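Local coordinates for protein 2-c-methyl-d-erythritol 4-phosphate cytidylyltransferase (Streptococcus pneumoniae, PDB 2VSH) that transfers the cytidylyl group of CTP to D-ribitol 5-phosphate, making the CDP-activated ribitol used for teichoic acid precursors, at residues D30-I35 against D67-L72; I47-V52 against R76-K81. One frame throughout, in Å; residues are numbered along the deposited sequence. Where two conformers were deposited one is given.

Contact 1. Residues D30-I35 against D67-L72; sequences DRPILI and DKYLPL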
loop_
_atom_site.group_PDB
_atom_site.type_symbol
_atom_site.label_atom_id
_atom_site.label_comp_id
_atom_site.label_asym_id
_atom_site.label_seq_id
_atom_site.Cartn_x
_atom_site.Cartn_y
_atom_site.Cartn_z
ATOM N N ASP A 30 -1.246 -18.690 -19.469
ATOM C CA ASP A 30 -1.611 -18.936 -20.861
ATOM C C ASP A 30 -2.988 -18.360 -21.249
ATOM O O ASP A 30 -3.513 -18.643 -22.332
ATOM C CB ASP A 30 -1.486 -20.434 -21.177
ATOM C CG ASP A 30 -0.028 -20.933 -21.106
ATOM O OD1 ASP A 30 0.775 -20.620 -22.023
ATOM O OD2 ASP A 30 0.318 -21.646 -20.130
ATOM N N ARG A 31 -3.534 -17.509 -20.379
ATOM C CA ARG A 31 -4.854 -16.902 -20.569
ATOM C C ARG A 31 -4.845 -15.463 -20.068
ATOM O O ARG A 31 -4.128 -15.165 -19.108
ATOM C CB ARG A 31 -5.906 -17.706 -19.799
ATOM C CG ARG A 31 -6.383 -18.917 -20.578
ATOM C CD ARG A 31 -6.734 -20.124 -19.719
ATOM N NE ARG A 31 -7.153 -19.786 -18.364
ATOM C CZ ARG A 31 -6.527 -20.219 -17.275
ATOM N NH1 ARG A 31 -5.456 -21.000 -17.384
ATOM N NH2 ARG A 31 -6.968 -19.879 -16.077
ATOM N N PRO A 32 -5.636 -14.573 -20.712
ATOM C CA PRO A 32 -5.700 -13.169 -20.292
ATOM C C PRO A 32 -6.150 -13.040 -18.852
ATOM O O PRO A 32 -6.998 -13.821 -18.384
ATOM C CB PRO A 32 -6.772 -12.549 -21.207
ATOM C CG PRO A 32 -6.867 -13.461 -22.381
ATOM C CD PRO A 32 -6.519 -14.843 -21.861
ATOM N N ILE A 33 -5.606 -12.049 -18.156
ATOM C CA ILE A 33 -5.990 -11.796 -16.767
ATOM C C ILE A 33 -7.506 -11.761 -16.596
ATOM O O ILE A 33 -8.050 -12.372 -15.652
ATOM C CB ILE A 33 -5.304 -10.503 -16.207
ATOM C CG1 ILE A 33 -3.791 -10.740 -16.077
ATOM C CG2 ILE A 33 -5.901 -10.127 -14.830
ATOM C CD1 ILE A 33 -2.921 -9.469 -15.954
ATOM N N LEU A 34 -8.198 -11.067 -17.505
ATOM C CA LEU A 34 -9.655 -10.964 -17.441
ATOM C C LEU A 34 -10.329 -12.333 -17.394
ATOM O O LEU A 34 -11.316 -12.531 -16.676
ATOM C CB LEU A 34 -10.205 -10.167 -18.640
ATOM C CG LEU A 34 -11.731 -10.082 -18.756
ATOM C CD1 LEU A 34 -12.393 -9.371 -17.547
ATOM C CD2 LEU A 34 -12.149 -9.433 -20.076
ATOM N N ILE A 35 -9.791 -13.264 -18.174
ATOM C CA ILE A 35 -10.334 -14.627 -18.257
ATOM C C ILE A 35 -10.171 -15.388 -16.933
ATOM O O ILE A 35 -11.119 -16.041 -16.479
ATOM C CB ILE A 35 -9.729 -15.397 -19.442
ATOM C CG1 ILE A 35 -10.209 -14.794 -20.778
ATOM C CG2 ILE A 35 -10.038 -16.906 -19.342
ATOM C CD1 ILE A 35 -11.764 -14.763 -20.975
ATOM N N ASP A 67 -15.428 -16.258 -26.334
ATOM C CA ASP A 67 -15.595 -17.293 -27.351
ATOM C C ASP A 67 -14.412 -18.243 -27.356
ATOM O O ASP A 67 -14.580 -19.460 -27.470
ATOM C CB ASP A 67 -15.770 -16.677 -28.742
ATOM C CG ASP A 67 -17.153 -16.106 -28.966
ATOM O OD1 ASP A 67 -18.054 -16.361 -28.142
ATOM O OD2 ASP A 67 -17.348 -15.401 -29.984
ATOM N N LYS A 68 -13.213 -17.676 -27.230
ATOM C CA LYS A 68 -11.969 -18.429 -27.349
ATOM C C LYS A 68 -11.629 -19.212 -26.082
ATOM O O LYS A 68 -11.232 -20.376 -26.157
ATOM C CB LYS A 68 -10.802 -17.490 -27.668
ATOM C CG LYS A 68 -9.494 -18.225 -27.997
ATOM C CD LYS A 68 -8.340 -17.266 -28.236
ATOM C CE LYS A 68 -7.223 -17.918 -29.038
ATOM N NZ LYS A 68 -6.717 -19.175 -28.421
ATOM N N TYR A 69 -11.760 -18.560 -24.926
ATOM C CA TYR A 69 -11.269 -19.136 -23.675
ATOM C C TYR A 69 -12.347 -19.779 -22.810
ATOM O O TYR A 69 -12.044 -20.659 -22.012
ATOM C CB TYR A 69 -10.450 -18.103 -22.862
ATOM C CG TYR A 69 -9.119 -17.798 -23.500
ATOM C CD1 TYR A 69 -8.938 -16.654 -24.281
ATOM C CD2 TYR A 69 -8.049 -18.690 -23.372
ATOM C CE1 TYR A 69 -7.700 -16.396 -24.891
ATOM C CE2 TYR A 69 -6.829 -18.447 -23.973
ATOM C CZ TYR A 69 -6.651 -17.292 -24.716
ATOM O OH TYR A 69 -5.438 -17.081 -25.322
ATOM N N LEU A 70 -13.595 -19.351 -22.980
ATOM C CA LEU A 70 -14.695 -19.804 -22.125
ATOM C C LEU A 70 -15.977 -20.120 -22.914
ATOM O O LEU A 70 -17.060 -19.707 -22.505
ATOM C CB LEU A 70 -14.982 -18.738 -21.066
ATOM C CG LEU A 70 -13.891 -18.392 -20.050
ATOM C CD1 LEU A 70 -14.268 -17.116 -19.346
ATOM C CD2 LEU A 70 -13.680 -19.511 -19.037
ATOM N N PRO A 71 -15.858 -20.856 -24.043
ATOM C CA PRO A 71 -17.011 -21.076 -24.929
ATOM C C PRO A 71 -18.176 -21.797 -24.246
ATOM O O PRO A 71 -19.329 -21.572 -24.592
ATOM C CB PRO A 71 -16.432 -21.942 -26.064
ATOM C CG PRO A 71 -15.244 -22.578 -25.498
ATOM C CD PRO A 71 -14.660 -21.539 -24.562
ATOM N N LEU A 72 -17.858 -22.614 -23.252
ATOM C CA LEU A 72 -18.846 -23.371 -22.486
ATOM C C LEU A 72 -19.669 -22.452 -21.580
ATOM O O LEU A 72 -20.755 -22.817 -21.149
ATOM C CB LEU A 72 -18.103 -24.409 -21.646
ATOM C CG LEU A 72 -18.563 -25.822 -21.331
ATOM C CD1 LEU A 72 -19.195 -26.533 -22.532
ATOM C CD2 LEU A 72 -17.323 -26.561 -20.827
#
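Pro32 meets the ring of Tyr69 in a CH-pi contact: its CD lies over one face, 3.8 Å from the ring centroid and 18° off the normal, displaced toward the rim on the CE1 side. The opposite face of the same ring carries Lys68 CG, from the tyrosine's own helix, so the phenol is held between a proline and a lysine chain. Arg31 comes at the ring obliquely, with CG 3.3 Å from Tyr69 CD2. Its chain bends at chi2 and chi3, and the guanidinium, whose plane is inclined 56° to that of the ring, turns to a salt bridge with Glu39.

What is joined here is the entry to helix 33-42, where Pro32 is the N-cap residue, and the C-terminal end of helix 59-69, after which Leu70 is the first residue with non-helical backbone angles; both helices pack on one face of the mixed sheet of this GT-A-type fold.

The remaining contacts are aliphatic. Ile35 crosses Tyr69 at about a right angle, its CG2 3.7 Å from Tyr69 CB. Chi1 of -68° lays CG1 by Tyr69 CB as well, and the turn at chi2 carries CD1 on to Leu70, where the two side chains end tip to tip, Ile35 CD1 3.8 Å from Leu70 CD1. Leu65 of helix 59-69 also packs on Pro32 and Ile35.

Contact 2. Residues I47-V52 against R76-K81; sequences IEKIVV and RIIITK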
loop_
_atom_site.group_PDB
_atom_site.type_symbol
_atom_site.label_atom_id
_atom_site.label_comp_id
_atom_site.label_asym_id
_atom_site.label_seq_id
_atom_site.Cartn_x
_atom_site.Cartn_y
_atom_site.Cartn_z
ATOM N N ILE A 47 -24.517 -17.704 -8.645
ATOM C CA ILE A 47 -24.420 -16.560 -9.559
ATOM C C ILE A 47 -25.294 -16.787 -10.792
ATOM O O ILE A 47 -25.126 -17.790 -11.492
ATOM C CB ILE A 47 -22.940 -16.320 -10.015
ATOM C CG1 ILE A 47 -22.025 -15.995 -8.820
ATOM C CG2 ILE A 47 -22.839 -15.223 -11.105
ATOM C CD1 ILE A 47 -22.298 -14.670 -8.130
ATOM N N GLU A 48 -26.203 -15.854 -11.068
ATOM C CA GLU A 48 -27.074 -15.929 -12.240
ATOM C C GLU A 48 -26.324 -15.593 -13.543
ATOM O O GLU A 48 -26.272 -16.410 -14.457
ATOM C CB GLU A 48 -28.284 -15.003 -12.042
ATOM C CG GLU A 48 -29.273 -14.968 -13.198
ATOM C CD GLU A 48 -30.060 -16.258 -13.431
ATOM O OE1 GLU A 48 -30.901 -16.246 -14.365
ATOM O OE2 GLU A 48 -29.876 -17.268 -12.711
ATOM N N LYS A 49 -25.759 -14.392 -13.632
ATOM C CA LYS A 49 -24.972 -13.992 -14.807
ATOM C C LYS A 49 -23.710 -13.329 -14.336
ATOM O O LYS A 49 -23.675 -12.783 -13.243
ATOM C CB LYS A 49 -25.733 -12.991 -15.689
ATOM C CG LYS A 49 -26.944 -13.535 -16.413
ATOM C CD LYS A 49 -26.574 -14.617 -17.404
ATOM C CE LYS A 49 -27.737 -14.949 -18.316
ATOM N NZ LYS A 49 -27.664 -16.363 -18.756
ATOM N N ILE A 50 -22.695 -13.334 -15.197
ATOM C CA ILE A 50 -21.458 -12.608 -14.965
ATOM C C ILE A 50 -21.408 -11.464 -15.965
ATOM O O ILE A 50 -21.314 -11.686 -17.172
ATOM C CB ILE A 50 -20.221 -13.529 -15.135
ATOM C CG1 ILE A 50 -20.275 -14.630 -14.074
ATOM C CG2 ILE A 50 -18.950 -12.717 -14.979
ATOM C CD1 ILE A 50 -19.523 -15.888 -14.462
ATOM N N VAL A 51 -21.542 -10.247 -15.454
ATOM C CA VAL A 51 -21.705 -9.076 -16.305
ATOM C C VAL A 51 -20.390 -8.312 -16.258
ATOM O O VAL A 51 -19.937 -7.911 -15.184
ATOM C CB VAL A 51 -22.886 -8.171 -15.855
ATOM C CG1 VAL A 51 -23.124 -7.064 -16.872
ATOM C CG2 VAL A 51 -24.164 -9.004 -15.645
ATOM N N VAL A 52 -19.770 -8.158 -17.423
ATOM C CA VAL A 52 -18.443 -7.551 -17.527
ATOM C C VAL A 52 -18.520 -6.185 -18.217
ATOM O O VAL A 52 -18.935 -6.080 -19.373
ATOM C CB VAL A 52 -17.463 -8.456 -18.322
ATOM C CG1 VAL A 52 -16.011 -8.020 -18.076
ATOM C CG2 VAL A 52 -17.644 -9.934 -17.948
ATOM N N ARG A 76 -23.612 -17.550 -19.938
ATOM C CA ARG A 76 -23.542 -17.073 -18.556
ATOM C C ARG A 76 -22.900 -15.687 -18.452
ATOM O O ARG A 76 -22.962 -15.048 -17.399
ATOM C CB ARG A 76 -22.710 -18.043 -17.703
ATOM C CG ARG A 76 -23.084 -19.535 -17.827
ATOM C CD ARG A 76 -24.206 -19.990 -16.857
ATOM N NE ARG A 76 -24.329 -19.170 -15.652
ATOM C CZ ARG A 76 -23.493 -19.175 -14.612
ATOM N NH1 ARG A 76 -22.410 -19.957 -14.573
ATOM N NH2 ARG A 76 -23.744 -18.377 -13.593
ATOM N N ILE A 77 -22.255 -15.245 -19.533
ATOM C CA ILE A 77 -21.461 -14.023 -19.512
ATOM C C ILE A 77 -22.095 -12.963 -20.405
ATOM O O ILE A 77 -22.474 -13.256 -21.533
ATOM C CB ILE A 77 -20.001 -14.291 -19.934
ATOM C CG1 ILE A 77 -19.361 -15.285 -18.950
ATOM C CG2 ILE A 77 -19.208 -12.973 -19.999
ATOM C CD1 ILE A 77 -18.175 -16.057 -19.476
ATOM N N ILE A 78 -22.236 -11.749 -19.871
ATOM C CA ILE A 78 -22.713 -10.592 -20.631
ATOM C C ILE A 78 -21.593 -9.559 -20.639
ATOM O O ILE A 78 -21.173 -9.091 -19.584
ATOM C CB ILE A 78 -24.037 -9.987 -20.039
ATOM C CG1 ILE A 78 -25.200 -10.977 -20.187
ATOM C CG2 ILE A 78 -24.389 -8.666 -20.712
ATOM C CD1 ILE A 78 -26.442 -10.658 -19.308
ATOM N N ILE A 79 -21.082 -9.256 -21.833
ATOM C CA ILE A 79 -20.175 -8.121 -22.028
ATOM C C ILE A 79 -20.986 -6.856 -22.307
ATOM O O ILE A 79 -21.853 -6.848 -23.186
ATOM C CB ILE A 79 -19.163 -8.361 -23.190
ATOM C CG1 ILE A 79 -18.463 -9.724 -23.047
ATOM C CG2 ILE A 79 -18.122 -7.220 -23.253
ATOM C CD1 ILE A 79 -17.573 -9.886 -21.781
ATOM N N THR A 80 -20.707 -5.789 -21.563
ATOM C CA THR A 80 -21.397 -4.511 -21.783
ATOM C C THR A 80 -20.424 -3.334 -21.723
ATOM O O THR A 80 -19.319 -3.461 -21.187
ATOM C CB THR A 80 -22.619 -4.321 -20.828
ATOM O OG1 THR A 80 -23.470 -3.276 -21.321
ATOM C CG2 THR A 80 -22.180 -4.014 -19.385
ATOM N N LYS A 81 -20.821 -2.213 -22.316
ATOM C CA LYS A 81 -20.010 -1.009 -22.304
ATOM C C LYS A 81 -19.917 -0.418 -20.901
ATOM O O LYS A 81 -20.934 -0.093 -20.291
ATOM C CB LYS A 81 -20.569 0.024 -23.284
ATOM C CG LYS A 81 -19.676 1.227 -23.488
ATOM C CD LYS A 81 -20.244 2.161 -24.539
ATOM C CE LYS A 81 -19.474 3.477 -24.547
ATOM N NZ LYS A 81 -19.930 4.405 -25.621
#
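Arg76 reaches from just before strand 77-81 to the carbonyl oxygen of Glu48, in the segment leading into strand 50-54. Its CB and CG leave the backbone with CG anti to the carbonyl carbon (chi1 -49°), and bends at chi2 and chi3 then fold the chain over toward Glu48. NE comes within 3.6 Å of Glu48 O, a proximity and not a hydrogen bond, and CZ lies slightly farther off, 3.8 Å from Ile47 O. At the tip, NH2 gives a weak hydrogen bond to Glu48 O (3.3 Å), which sits at the edge of the guanidinium, near its plane. NH1 makes another weak hydrogen bond, to Val42 O at the end of helix 33-42.

Beyond the arginine the two strands run parallel, 20° apart, as neighbours in the beta-alpha-beta unit made by strand 50-54, helix 59-69 and strand 77-81. Within this chain, 77-81 is an outermost strand of the Rossmann-like sheet. The backbone hydrogen bonds start with Ile50 N to Arg76 O (2.8 Å, 171° at the hydrogen), continue through Ile78 N to Ile50 O and Val52 N to Ile78 O, and finish with Thr80 N to Val52 O (2.8 Å).

On the face of Ile50, Val52, Ile77 and Ile79, toward helices 33-42 and 59-69, Val52 and Ile79 lie side by side, with Val52 CB 3.7 Å from Ile79 CD1. Val51 and Ile78 point to the other face, where Val51 CG1 approaches Thr80 CG2 at 4.1 Å and helix 86-100 covers Val51. Lys49 lays its CD 3.6 Å from Arg76 O, while its NZ hydrogen-bonds to Glu75 O.

Contacts 1 and 2 have centres 14 Å apart and share one layer of hydrophobic side chains: helix 33-42 and the residues ending helix 59-69 lie against the strand face that carries Val52 and Ile77 in contact 2. They touch at two points, Leu34 CD1 to Val52 CG1 at 3.9 Å and Leu70 CD1 to Ile77 CD1 at 4.1 Å. Their segments alternate along the chain, helix 33-42 leading to strand 50-54, then helix 59-69 and strand 77-81. Ala9 and Ser114 probably help bind CTP: side chain to side chain, Val52 is about 4 Å from Ala9 and about 6 Å from Ser114, and Pro32 of contact 1 about 9 Å from Ser114.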